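Local coordinates for Arf-GAP with coiled-coil, ANK repeat and PH domain-containing protein 2 (Homo sapiens, PDB 6IF3) that activates the GTPase activity of ARF6 and, through the ankyrin-repeat region to which this fragment belongs, interacts with RAB35, at residues Y15-E20 with P24-A29; P48-V53 with L82-V87; N103-D108 with M135-R140; S116-A121 with D125-L130. All coordinates share one frame; numbering follows the deposited sequence.

Along the chain, contact 1 (15-20 with 24-29) closes first, contact 2 (48-53 with 82-87) follows, and contact 4 (116-121 with 125-130) is nested inside the loop closed by contact 3 (103-108 with 135-140). All belong to an ankyrin stack of helical hairpins. Contacts 1 and 4 join antiparallel neighbours within a hairpin, contact 2 joins ANK 1 to ANK 2, and contact 3 ties a loop of ANK 2 to helix 124-141, which contact 4 also uses. Contacts 1 and 3, 31 Å apart between centres, lie on opposite sides of the chain's centre; the centres of contacts 1 and 2 are 16 Å apart. Another protein chain reaches helix 124-141, consistent with the repeats' binding role.

Contact 1 of 4, residues Y15-E20 with P24-A29; sequences YRASYE and PKMAEA
Ala-17 and Met-26 meet inside an antiparallel helical hairpin, the helix-turn-helix unit of the ankyrin fold, which pairs helix 10-19 with helix 23-31. The short helical segments run at 160° to each other with their axes 8.4 Å apart, a spacing that fits the small Ala-17 at the closest point. Its methyl group is directed at the other helix and touches two neighbouring residues there: Ala-17 CB lies 3.6 Å from Met-26 CG and 3.7 Å from Lys-25 CB. Met-26 then runs on past the alanine to Ser-18. With CG set beside the backbone N, the chain stays extended as far as the sulfur and bends only at the last torsion (chi3 69°), which brings Met-26 CE to 3.5 Å from Ser-18 OG, while Met-26 SD passes 3.9 Å from Ser-18 CA. The serine oxygen is turned back on its own helix, where it hydrogen-bonds to the carbonyl of Leu-14, and its encounter with the methionine methyl is van der Waals in character. Were Met-26 an alanine, the loss of the sulfur and terminal methyl that cover Ser-18 is likely to open a gap beside it. Further out, Phe-63 and Leu-64 of helix 58-66 also pack on Met-26, and Pro-48 of helix 48-55 touches Ser-18, so the hairpin is closed by the one that follows it. Lys-25 reaches outward beyond its CB with an extended chain, and its NZ stops 4.7 Å from Glu-20 OE1, opposite charges near each other but not paired.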
loop_
_atom_site.group_PDB
_atom_site.type_symbol
_atom_site.label_atom_id
_atom_site.label_comp_id
_atom_site.label_asym_id
_atom_site.label_seq_id
_atom_site.Cartn_x
_atom_site.Cartn_y
_atom_site.Cartn_z
ATOM N N TYR A 15 26.342 21.081 4.257
ATOM C CA TYR A 15 25.823 20.540 3.007
ATOM C C TYR A 15 26.733 19.424 2.464
ATOM O O TYR A 15 26.257 18.345 2.060
ATOM C CB TYR A 15 25.708 21.707 2.022
ATOM C CG TYR A 15 25.246 21.461 0.604
ATOM C CD1 TYR A 15 23.899 21.612 0.251
ATOM C CD2 TYR A 15 26.158 21.182 -0.419
ATOM C CE1 TYR A 15 23.477 21.476 -1.050
ATOM C CE2 TYR A 15 25.733 21.015 -1.743
ATOM C CZ TYR A 15 24.388 21.195 -2.054
ATOM O OH TYR A 15 23.953 21.025 -3.322
ATOM N N ARG A 16 28.030 19.696 2.428
ATOM C CA ARG A 16 29.003 18.731 1.917
ATOM C C ARG A 16 29.106 17.521 2.834
ATOM O O ARG A 16 29.167 16.369 2.386
ATOM C CB ARG A 16 30.375 19.404 1.779
ATOM C CG ARG A 16 30.390 20.433 0.659
ATOM C CD ARG A 16 31.703 21.189 0.563
ATOM N NE ARG A 16 31.715 21.897 -0.714
ATOM C CZ ARG A 16 32.610 22.812 -1.082
ATOM N NH1 ARG A 16 33.587 23.164 -0.262
ATOM N NH2 ARG A 16 32.510 23.379 -2.278
ATOM N N ALA A 17 29.142 17.774 4.138
ATOM C CA ALA A 17 29.341 16.685 5.090
ATOM C C ALA A 17 28.133 15.754 5.115
ATOM O O ALA A 17 28.262 14.579 5.453
ATOM C CB ALA A 17 29.639 17.259 6.488
ATOM N N SER A 18 26.952 16.275 4.766
ATOM C CA SER A 18 25.727 15.464 4.762
ATOM C C SER A 18 25.762 14.407 3.680
ATOM O O SER A 18 25.377 13.253 3.918
ATOM C CB SER A 18 24.504 16.359 4.566
ATOM O OG SER A 18 24.388 17.278 5.649
ATOM N N TYR A 19 26.207 14.782 2.487
ATOM C CA TYR A 19 26.374 13.764 1.446
ATOM C C TYR A 19 27.366 12.712 1.921
ATOM O O TYR A 19 27.182 11.503 1.747
ATOM C CB TYR A 19 26.875 14.396 0.143
ATOM C CG TYR A 19 26.969 13.379 -0.966
ATOM C CD1 TYR A 19 28.112 12.567 -1.106
ATOM C CD2 TYR A 19 25.911 13.184 -1.843
ATOM C CE1 TYR A 19 28.183 11.617 -2.118
ATOM C CE2 TYR A 19 25.991 12.240 -2.847
ATOM C CZ TYR A 19 27.130 11.468 -2.973
ATOM O OH TYR A 19 27.198 10.508 -3.954
ATOM N N GLU A 20 28.439 13.189 2.530
ATOM C CA GLU A 20 29.570 12.345 2.940
ATOM C C GLU A 20 29.359 11.528 4.215
ATOM O O GLU A 20 30.272 10.836 4.661
ATOM C CB GLU A 20 30.822 13.223 3.086
ATOM C CG GLU A 20 31.236 13.812 1.735
ATOM C CD GLU A 20 32.140 15.028 1.819
ATOM O OE1 GLU A 20 32.664 15.327 2.913
ATOM O OE2 GLU A 20 32.359 15.671 0.755
ATOM N N PRO A 24 30.381 14.027 12.556
ATOM C CA PRO A 24 31.204 15.014 13.279
ATOM C C PRO A 24 31.381 16.323 12.521
ATOM O O PRO A 24 31.313 17.396 13.148
ATOM C CB PRO A 24 32.531 14.281 13.456
ATOM C CG PRO A 24 32.118 12.842 13.626
ATOM C CD PRO A 24 31.012 12.691 12.580
ATOM N N LYS A 25 31.577 16.255 11.211
ATOM C CA LYS A 25 31.761 17.503 10.469
ATOM C C LYS A 25 30.420 18.242 10.388
ATOM O O LYS A 25 30.383 19.476 10.374
ATOM C CB LYS A 25 32.319 17.238 9.075
ATOM C CG LYS A 25 33.798 16.849 9.036
ATOM C CD LYS A 25 34.321 16.972 7.606
ATOM C CE LYS A 25 35.675 16.324 7.411
ATOM N NZ LYS A 25 36.036 16.387 5.960
ATOM N N MET A 26 29.310 17.504 10.303
ATOM C CA MET A 26 27.988 18.130 10.325
ATOM C C MET A 26 27.793 18.895 11.624
ATOM O O MET A 26 27.356 20.044 11.613
ATOM C CB MET A 26 26.879 17.077 10.149
ATOM C CG MET A 26 26.951 16.438 8.768
ATOM S SD MET A 26 25.914 14.977 8.661
ATOM C CE MET A 26 24.302 15.716 8.745
ATOM N N ALA A 27 28.113 18.241 12.731
ATOM C CA ALA A 27 27.971 18.813 14.064
ATOM C C ALA A 27 28.846 20.046 14.197
ATOM O O ALA A 27 28.439 21.045 14.801
ATOM C CB ALA A 27 28.325 17.771 15.123
ATOM N N GLU A 28 30.051 19.979 13.640
ATOM C CA GLU A 28 30.970 21.111 13.732
ATOM C C GLU A 28 30.396 22.318 12.990
ATOM O O GLU A 28 30.476 23.463 13.473
ATOM C CB GLU A 28 32.334 20.720 13.165
ATOM C CG GLU A 28 33.336 21.844 13.123
ATOM C CD GLU A 28 34.621 21.395 12.477
ATOM O OE1 GLU A 28 34.737 21.514 11.236
ATOM O OE2 GLU A 28 35.513 20.916 13.204
ATOM N N ALA A 29 29.820 22.068 11.819
ATOM C CA ALA A 29 29.192 23.129 11.033
ATOM C C ALA A 29 28.043 23.750 11.816
ATOM O O ALA A 29 27.923 24.992 11.869
ATOM C CB ALA A 29 28.706 22.584 9.698
#

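Contact 2 of 4, residues P48-V53 with L82-V87; sequences PLIQAV and LHHATV
The imidazole of His-84 lies between Ile-50 on one face and His-83 on the other. Ile-50 CG2 sits 4.2 Å from the ring centroid and 28° off its normal, a CH-pi contact, while Ile-50 CD1 comes within 4.0 Å of His-84 CD2 at the rim. On the opposite face, His-83 CD2 stands 4.0 Å above the plane, shifted toward the rim; seen from the His-83 ring, His-84 ND1 lies in plane at the edge. The branching of Ile-50 explains the fit: at chi1 -73° CG1 takes the place beside the backbone N, and CG2 points away from that nitrogen. Cutting Ile-50 back to a serine would probably cost the CH-pi contact and open a gap over this face, although the ring's bond to Asp-75 would remain. One turn on, Val-53 CG1 presses on backbone, 3.5 Å from Ala-85 N, and also touches His-84 CB at 3.8 Å. The two segments run nearly parallel (12°), as equivalent helices do in successive ankyrin repeats, here ANK 1 and ANK 2. No hydrogen bond crosses between them: the contact is dispersive, and the imidazole turns its polar NE2 to a hydrogen bond with Asp-75.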
loop_
_atom_site.group_PDB
_atom_site.type_symbol
_atom_site.label_atom_id
_atom_site.label_comp_id
_atom_site.label_asym_id
_atom_site.label_seq_id
_atom_site.Cartn_x
_atom_site.Cartn_y
_atom_site.Cartn_z
ATOM N N PRO A 48 20.980 20.499 3.048
ATOM C CA PRO A 48 21.658 19.379 3.718
ATOM C C PRO A 48 20.831 18.108 3.715
ATOM O O PRO A 48 21.428 17.051 3.474
ATOM C CB PRO A 48 21.902 19.928 5.155
ATOM C CG PRO A 48 22.085 21.453 4.907
ATOM C CD PRO A 48 21.040 21.743 3.848
ATOM N N LEU A 49 19.523 18.199 3.910
ATOM C CA LEU A 49 18.756 16.961 4.000
ATOM C C LEU A 49 18.650 16.342 2.630
ATOM O O LEU A 49 18.710 15.101 2.521
ATOM C CB LEU A 49 17.395 17.212 4.622
ATOM C CG LEU A 49 16.502 15.997 4.843
ATOM C CD1 LEU A 49 17.249 14.914 5.657
ATOM C CD2 LEU A 49 15.221 16.430 5.581
ATOM N N ILE A 50 18.540 17.154 1.578
ATOM C CA ILE A 50 18.572 16.572 0.245
ATOM C C ILE A 50 19.955 15.928 -0.022
ATOM O O ILE A 50 20.020 14.845 -0.607
ATOM C CB ILE A 50 18.200 17.618 -0.840
ATOM C CG1 ILE A 50 16.698 17.895 -0.768
ATOM C CG2 ILE A 50 18.621 17.156 -2.212
ATOM C CD1 ILE A 50 16.269 19.084 -1.605
ATOM N N GLN A 51 21.048 16.557 0.416
ATOM C CA GLN A 51 22.356 15.921 0.272
ATOM C C GLN A 51 22.439 14.604 1.032
ATOM O O GLN A 51 23.100 13.671 0.578
ATOM C CB GLN A 51 23.474 16.870 0.744
ATOM C CG GLN A 51 23.649 18.048 -0.268
ATOM C CD GLN A 51 24.085 17.562 -1.639
ATOM O OE1 GLN A 51 25.042 16.800 -1.762
ATOM N NE2 GLN A 51 23.381 17.985 -2.668
ATOM N N ALA A 52 21.787 14.534 2.196
ATOM C CA ALA A 52 21.790 13.296 2.998
ATOM C C ALA A 52 21.084 12.188 2.245
ATOM O O ALA A 52 21.523 11.025 2.244
ATOM C CB ALA A 52 21.132 13.520 4.338
ATOM N N VAL A 53 20.011 12.560 1.558
ATOM C CA VAL A 53 19.266 11.582 0.749
ATOM C C VAL A 53 20.163 11.067 -0.382
ATOM O O VAL A 53 20.353 9.847 -0.566
ATOM C CB VAL A 53 17.983 12.205 0.182
ATOM C CG1 VAL A 53 17.377 11.260 -0.913
ATOM C CG2 VAL A 53 16.984 12.466 1.322
ATOM N N LEU A 82 11.568 13.630 0.396
ATOM C CA LEU A 82 10.826 12.430 0.046
ATOM C C LEU A 82 10.800 12.173 -1.465
ATOM O O LEU A 82 10.929 11.033 -1.891
ATOM C CB LEU A 82 9.398 12.519 0.595
ATOM C CG LEU A 82 8.471 11.333 0.277
ATOM C CD1 LEU A 82 8.990 9.988 0.754
ATOM C CD2 LEU A 82 7.048 11.617 0.837
ATOM N N HIS A 83 10.628 13.208 -2.276
ATOM C CA HIS A 83 10.717 13.073 -3.746
ATOM C C HIS A 83 12.039 12.430 -4.147
ATOM O O HIS A 83 12.090 11.448 -4.884
ATOM C CB HIS A 83 10.611 14.440 -4.464
ATOM C CG HIS A 83 10.988 14.379 -5.928
ATOM N ND1 HIS A 83 10.058 14.370 -6.945
ATOM C CD2 HIS A 83 12.202 14.320 -6.533
ATOM C CE1 HIS A 83 10.675 14.306 -8.111
ATOM N NE2 HIS A 83 11.979 14.271 -7.889
ATOM N N HIS A 84 13.135 12.980 -3.656
ATOM C CA HIS A 84 14.432 12.458 -4.048
ATOM C C HIS A 84 14.689 11.041 -3.570
ATOM O O HIS A 84 15.284 10.241 -4.309
ATOM C CB HIS A 84 15.558 13.396 -3.522
ATOM C CG HIS A 84 15.624 14.702 -4.252
ATOM N ND1 HIS A 84 16.031 14.798 -5.569
ATOM C CD2 HIS A 84 15.324 15.963 -3.853
ATOM C CE1 HIS A 84 15.993 16.063 -5.943
ATOM N NE2 HIS A 84 15.568 16.786 -4.926
ATOM N N ALA A 85 14.254 10.718 -2.351
ATOM C CA ALA A 85 14.441 9.363 -1.849
ATOM C C ALA A 85 13.639 8.364 -2.684
ATOM O O ALA A 85 14.080 7.236 -2.944
ATOM C CB ALA A 85 14.030 9.272 -0.411
ATOM N N THR A 86 12.445 8.794 -3.115
ATOM C CA THR A 86 11.613 7.940 -3.968
ATOM C C THR A 86 12.275 7.689 -5.317
ATOM O O THR A 86 12.351 6.558 -5.783
ATOM C CB THR A 86 10.223 8.563 -4.155
ATOM O OG1 THR A 86 9.605 8.647 -2.871
ATOM C CG2 THR A 86 9.326 7.687 -5.078
ATOM N N VAL A 87 12.725 8.752 -5.980
ATOM C CA VAL A 87 13.414 8.624 -7.260
ATOM C C VAL A 87 14.632 7.694 -7.168
ATOM O O VAL A 87 14.825 6.848 -8.039
ATOM C CB VAL A 87 13.850 10.004 -7.763
ATOM C CG1 VAL A 87 14.780 9.875 -8.968
ATOM C CG2 VAL A 87 12.586 10.828 -8.128
#

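Contact 3 of 4, residues N103-D108 with M135-R140; sequences NQHATD and MNEEMR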
loop_
_atom_site.group_PDB
_atom_site.type_symbol
_atom_site.label_atom_id
_atom_site.label_comp_id
_atom_site.label_asym_id
_atom_site.label_seq_id
_atom_site.Cartn_x
_atom_site.Cartn_y
_atom_site.Cartn_z
ATOM N N ASN A 103 5.198 15.417 3.755
ATOM C CA ASN A 103 4.026 15.590 2.882
ATOM C C ASN A 103 4.180 14.811 1.585
ATOM O O ASN A 103 4.937 15.195 0.681
ATOM C CB ASN A 103 3.829 17.079 2.591
ATOM C CG ASN A 103 2.727 17.331 1.609
ATOM O OD1 ASN A 103 1.852 16.485 1.429
ATOM N ND2 ASN A 103 2.709 18.530 1.014
ATOM N N GLN A 104 3.505 13.669 1.500
ATOM C CA GLN A 104 3.670 12.851 0.302
ATOM C C GLN A 104 2.753 13.310 -0.817
ATOM O O GLN A 104 2.802 12.777 -1.922
ATOM C CB GLN A 104 3.431 11.384 0.605
ATOM C CG GLN A 104 1.969 11.004 0.871
ATOM C CD GLN A 104 1.780 9.521 0.719
ATOM O OE1 GLN A 104 1.729 8.995 -0.401
ATOM N NE2 GLN A 104 1.714 8.821 1.844
ATOM N N HIS A 105 1.917 14.301 -0.536
ATOM C CA HIS A 105 1.016 14.848 -1.560
ATOM C C HIS A 105 1.701 15.963 -2.370
ATOM O O HIS A 105 1.188 16.349 -3.427
ATOM C CB HIS A 105 -0.262 15.342 -0.892
ATOM C CG HIS A 105 -0.966 14.248 -0.154
ATOM N ND1 HIS A 105 -1.808 13.356 -0.780
ATOM C CD2 HIS A 105 -0.865 13.831 1.131
ATOM C CE1 HIS A 105 -2.244 12.474 0.102
ATOM N NE2 HIS A 105 -1.685 12.740 1.269
ATOM N N ALA A 106 2.838 16.446 -1.873
ATOM C CA ALA A 106 3.596 17.495 -2.558
ATOM C C ALA A 106 3.936 17.079 -3.983
ATOM O O ALA A 106 4.397 15.951 -4.212
ATOM C CB ALA A 106 4.892 17.810 -1.773
ATOM N N THR A 107 3.696 17.959 -4.950
ATOM C CA THR A 107 4.159 17.697 -6.313
ATOM C C THR A 107 5.263 18.660 -6.685
ATOM O O THR A 107 5.282 19.800 -6.213
ATOM C CB THR A 107 3.056 17.823 -7.363
ATOM O OG1 THR A 107 2.495 19.149 -7.340
ATOM C CG2 THR A 107 1.941 16.808 -7.137
ATOM N N ASP A 108 6.187 18.216 -7.528
ATOM C CA ASP A 108 7.269 19.100 -7.924
ATOM C C ASP A 108 6.764 20.043 -9.036
ATOM O O ASP A 108 5.565 20.087 -9.348
ATOM C CB ASP A 108 8.509 18.309 -8.360
ATOM C CG ASP A 108 8.302 17.470 -9.619
ATOM O OD1 ASP A 108 7.221 17.515 -10.255
ATOM O OD2 ASP A 108 9.273 16.774 -10.023
ATOM N N MET A 135 -3.208 5.297 4.014
ATOM C CA MET A 135 -4.268 4.626 4.751
ATOM C C MET A 135 -4.339 5.165 6.195
ATOM O O MET A 135 -5.423 5.418 6.714
ATOM C CB MET A 135 -4.026 3.109 4.732
ATOM C CG MET A 135 -5.154 2.307 5.357
ATOM S SD MET A 135 -4.765 0.545 5.432
ATOM C CE MET A 135 -4.931 0.070 3.729
ATOM N N ASN A 136 -3.175 5.349 6.816
ATOM C CA ASN A 136 -3.109 5.954 8.142
ATOM C C ASN A 136 -3.669 7.371 8.139
ATOM O O ASN A 136 -4.382 7.755 9.061
ATOM C CB ASN A 136 -1.676 5.974 8.664
ATOM C CG ASN A 136 -1.224 4.600 9.137
ATOM O OD1 ASN A 136 -2.047 3.690 9.292
ATOM N ND2 ASN A 136 0.074 4.452 9.398
ATOM N N GLU A 137 -3.358 8.126 7.093
ATOM C CA GLU A 137 -3.928 9.489 6.968
ATOM C C GLU A 137 -5.442 9.429 6.919
ATOM O O GLU A 137 -6.146 10.190 7.609
ATOM C CB GLU A 137 -3.402 10.185 5.716
ATOM C CG GLU A 137 -1.910 10.437 5.701
ATOM C CD GLU A 137 -1.473 11.224 4.467
ATOM O OE1 GLU A 137 -2.351 11.617 3.667
ATOM O OE2 GLU A 137 -0.258 11.482 4.321
ATOM N N GLU A 138 -5.962 8.508 6.125
ATOM C CA GLU A 138 -7.421 8.404 5.978
ATOM C C GLU A 138 -8.106 7.911 7.256
ATOM O O GLU A 138 -9.217 8.357 7.603
ATOM C CB GLU A 138 -7.782 7.461 4.824
ATOM C CG GLU A 138 -7.451 7.997 3.446
ATOM C CD GLU A 138 -8.142 7.201 2.340
ATOM O OE1 GLU A 138 -9.171 6.563 2.632
ATOM O OE2 GLU A 138 -7.652 7.222 1.193
ATOM N N MET A 139 -7.470 6.973 7.948
ATOM C CA MET A 139 -7.981 6.479 9.220
ATOM C C MET A 139 -8.025 7.597 10.258
ATOM O O MET A 139 -8.970 7.682 11.053
ATOM C CB MET A 139 -7.141 5.304 9.740
ATOM C CG MET A 139 -7.317 3.995 8.946
ATOM S SD MET A 139 -8.988 3.273 8.908
ATOM C CE MET A 139 -9.105 2.677 10.579
ATOM N N ARG A 140 -7.016 8.461 10.230
ATOM C CA ARG A 140 -6.920 9.564 11.180
ATOM C C ARG A 140 -7.950 10.645 10.861
ATOM O O ARG A 140 -8.604 11.174 11.763
ATOM C CB ARG A 140 -5.506 10.159 11.171
HETATM O O HOH W 1 1.439 13.279 3.584
HETATM O O HOH W 2 1.852 10.068 4.518
#
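Glu-137 reaches from helix 124-141 to His-105 and Gln-104 in the loop between helices 91-99 and 114-120. From CB the chain extends straight (chi2 -176°), spending CB and CG on the distance to the loop, so that contact begins at the carboxylate. Glu-137 CD lies 3.5 Å from His-105 NE2, in the plane of the imidazole at its edge. Glu-137 OE1 takes a 2.7 Å hydrogen bond from His-105 NE2 on its syn lone pair, nearly straight at 167°; ring and carboxylate planes are turned 45° against each other. Glu-137 OE2 accepts from two waters, at 2.6 Å and 2.5 Å: the first water accepts from Gln-104 N and the second from Gln-104 NE2. The carboxylate is therefore gripped by three donors, and its charge would probably favour a protonated His-105. Gln-104 is itself fixed. Its NE2 also hydrogen-bonds to Leu-130 O, its OE1 to Arg-134 NE, and its CG stands 3.9 Å above the plane of the His-105 ring, displaced toward its rim. The loop is shaped locally by an Asx turn, in which Asn-103 OD1 accepts from His-105 N at 2.9 Å. A His-carboxylate bond and two water bridges thus join a loop of ANK 2 to the helix passing through ANK 3, a connection between repeats in the long loop that ankyrin proteins place between consecutive helical hairpins.

Contact 4 of 4, residues S116-A121 with D125-L130; sequences SIAVEA and DIVTLL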
loop_
_atom_site.group_PDB
_atom_site.type_symbol
_atom_site.label_atom_id
_atom_site.label_comp_id
_atom_site.label_asym_id
_atom_site.label_seq_id
_atom_site.Cartn_x
_atom_site.Cartn_y
_atom_site.Cartn_z
ATOM N N SER A 116 3.260 8.809 -7.748
ATOM C CA SER A 116 3.238 8.648 -9.213
ATOM C C SER A 116 4.606 8.144 -9.678
ATOM O O SER A 116 4.703 7.324 -10.576
ATOM C CB SER A 116 2.844 9.948 -9.916
ATOM O OG SER A 116 3.870 10.928 -9.855
ATOM N N ILE A 117 5.660 8.648 -9.062
ATOM C CA ILE A 117 7.030 8.257 -9.409
ATOM C C ILE A 117 7.252 6.773 -9.088
ATOM O O ILE A 117 7.713 6.008 -9.948
ATOM C CB ILE A 117 8.023 9.161 -8.669
ATOM C CG1 ILE A 117 7.869 10.576 -9.211
ATOM C CG2 ILE A 117 9.466 8.654 -8.824
ATOM C CD1 ILE A 117 8.625 11.602 -8.414
ATOM N N ALA A 118 6.909 6.379 -7.869
ATOM C CA ALA A 118 7.028 4.968 -7.452
ATOM C C ALA A 118 6.205 3.997 -8.288
ATOM O O ALA A 118 6.667 2.894 -8.572
ATOM C CB ALA A 118 6.661 4.862 -5.955
ATOM N N VAL A 119 5.007 4.403 -8.694
ATOM C CA VAL A 119 4.166 3.558 -9.520
ATOM C C VAL A 119 4.802 3.421 -10.900
ATOM O O VAL A 119 4.832 2.321 -11.473
ATOM C CB VAL A 119 2.723 4.122 -9.639
ATOM C CG1 VAL A 119 1.965 3.436 -10.744
ATOM C CG2 VAL A 119 1.970 3.930 -8.345
ATOM N N GLU A 120 5.274 4.525 -11.481
ATOM C CA GLU A 120 5.910 4.438 -12.799
ATOM C C GLU A 120 7.151 3.557 -12.752
ATOM O O GLU A 120 7.464 2.864 -13.728
ATOM C CB GLU A 120 6.313 5.818 -13.320
ATOM C CG GLU A 120 6.902 5.779 -14.729
ATOM C CD GLU A 120 7.475 7.115 -15.182
ATOM O OE1 GLU A 120 8.377 7.647 -14.493
ATOM O OE2 GLU A 120 6.997 7.637 -16.211
ATOM N N ALA A 121 7.857 3.608 -11.623
ATOM C CA ALA A 121 9.060 2.787 -11.426
ATOM C C ALA A 121 8.727 1.341 -11.092
ATOM O O ALA A 121 9.649 0.518 -10.980
ATOM C CB ALA A 121 9.921 3.378 -10.313
ATOM N N ASP A 125 7.885 -1.999 -3.055
ATOM C CA ASP A 125 8.132 -1.664 -1.660
ATOM C C ASP A 125 7.802 -0.204 -1.381
ATOM O O ASP A 125 7.181 0.105 -0.359
ATOM C CB ASP A 125 9.594 -1.944 -1.275
ATOM C CG ASP A 125 9.892 -3.416 -1.119
ATOM O OD1 ASP A 125 8.938 -4.233 -1.070
ATOM O OD2 ASP A 125 11.080 -3.784 -1.009
ATOM N N ILE A 126 8.225 0.708 -2.259
ATOM C CA ILE A 126 7.992 2.110 -1.952
ATOM C C ILE A 126 6.520 2.450 -2.175
ATOM O O ILE A 126 5.946 3.225 -1.414
ATOM C CB ILE A 126 8.931 3.034 -2.753
ATOM C CG1 ILE A 126 10.368 2.809 -2.259
ATOM C CG2 ILE A 126 8.578 4.507 -2.506
ATOM C CD1 ILE A 126 11.431 3.762 -2.844
ATOM N N VAL A 127 5.883 1.865 -3.184
ATOM C CA VAL A 127 4.445 2.111 -3.339
ATOM C C VAL A 127 3.705 1.634 -2.083
ATOM O O VAL A 127 2.784 2.308 -1.589
ATOM C CB VAL A 127 3.872 1.431 -4.592
ATOM C CG1 VAL A 127 2.363 1.467 -4.587
ATOM C CG2 VAL A 127 4.448 2.094 -5.872
ATOM N N THR A 128 4.095 0.465 -1.581
ATOM C CA THR A 128 3.456 -0.088 -0.380
ATOM C C THR A 128 3.580 0.864 0.834
ATOM O O THR A 128 2.576 1.148 1.505
ATOM C CB THR A 128 4.035 -1.445 -0.024
ATOM O OG1 THR A 128 3.693 -2.373 -1.073
ATOM C CG2 THR A 128 3.457 -1.978 1.329
ATOM N N LEU A 129 4.770 1.394 1.083
ATOM C CA LEU A 129 4.962 2.342 2.197
ATOM C C LEU A 129 4.117 3.611 1.989
ATOM O O LEU A 129 3.477 4.093 2.935
ATOM C CB LEU A 129 6.433 2.747 2.355
ATOM C CG LEU A 129 7.387 1.601 2.724
ATOM C CD1 LEU A 129 8.812 2.186 2.851
ATOM C CD2 LEU A 129 6.983 0.904 4.035
ATOM N N LEU A 130 4.129 4.163 0.775
ATOM C CA LEU A 130 3.360 5.380 0.499
ATOM C C LEU A 130 1.867 5.115 0.669
ATOM O O LEU A 130 1.175 5.937 1.269
ATOM C CB LEU A 130 3.637 5.895 -0.931
ATOM C CG LEU A 130 5.041 6.464 -1.147
ATOM C CD1 LEU A 130 5.331 6.707 -2.635
ATOM C CD2 LEU A 130 5.206 7.790 -0.414
#
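Held in a helical turn by the 2.9 Å hydrogen bond from Ala-121 N to Ile-117 O, Ala-118 of helix 114-120 packs on Val-127 of helix 124-141. All the side chains that meet across the contact are apolar. Ala-118 CB faces the second helix and meets three side chains: Val-127 CG2 is closest at 3.5 Å, and Ile-126 CG2 and Leu-130 CD1 are each 4.0 Å from the same methyl. The valine branch that does the touching is set by chi1 169°, which places CG2 beside the backbone N of Val-127 and sends CG1 away from that nitrogen. CG2 also rests on the backbone of the facing helix, 3.5 Å from Ala-118 C, and its flank meets Val-119 CG2 at 4.0 Å, where the two valines pass at a slant. The segments run antiparallel at 148° with axes 8.8 Å apart, and together they make the helical hairpin of ANK 3. Neighbouring helices close the surroundings: Thr-86 touches Ala-118, and Thr-91 and Val-94 of helix 91-99 touch Ile-126. Another protein chain of the assembly packs an apolar side chain on Val-127 and hydrogen-bonds to Asp-125 OD1, so this helix borders a binding surface. With no hydrogen bond or charge pair between the segments, the contact is made by van der Waals packing of one small methyl and four branched side chains.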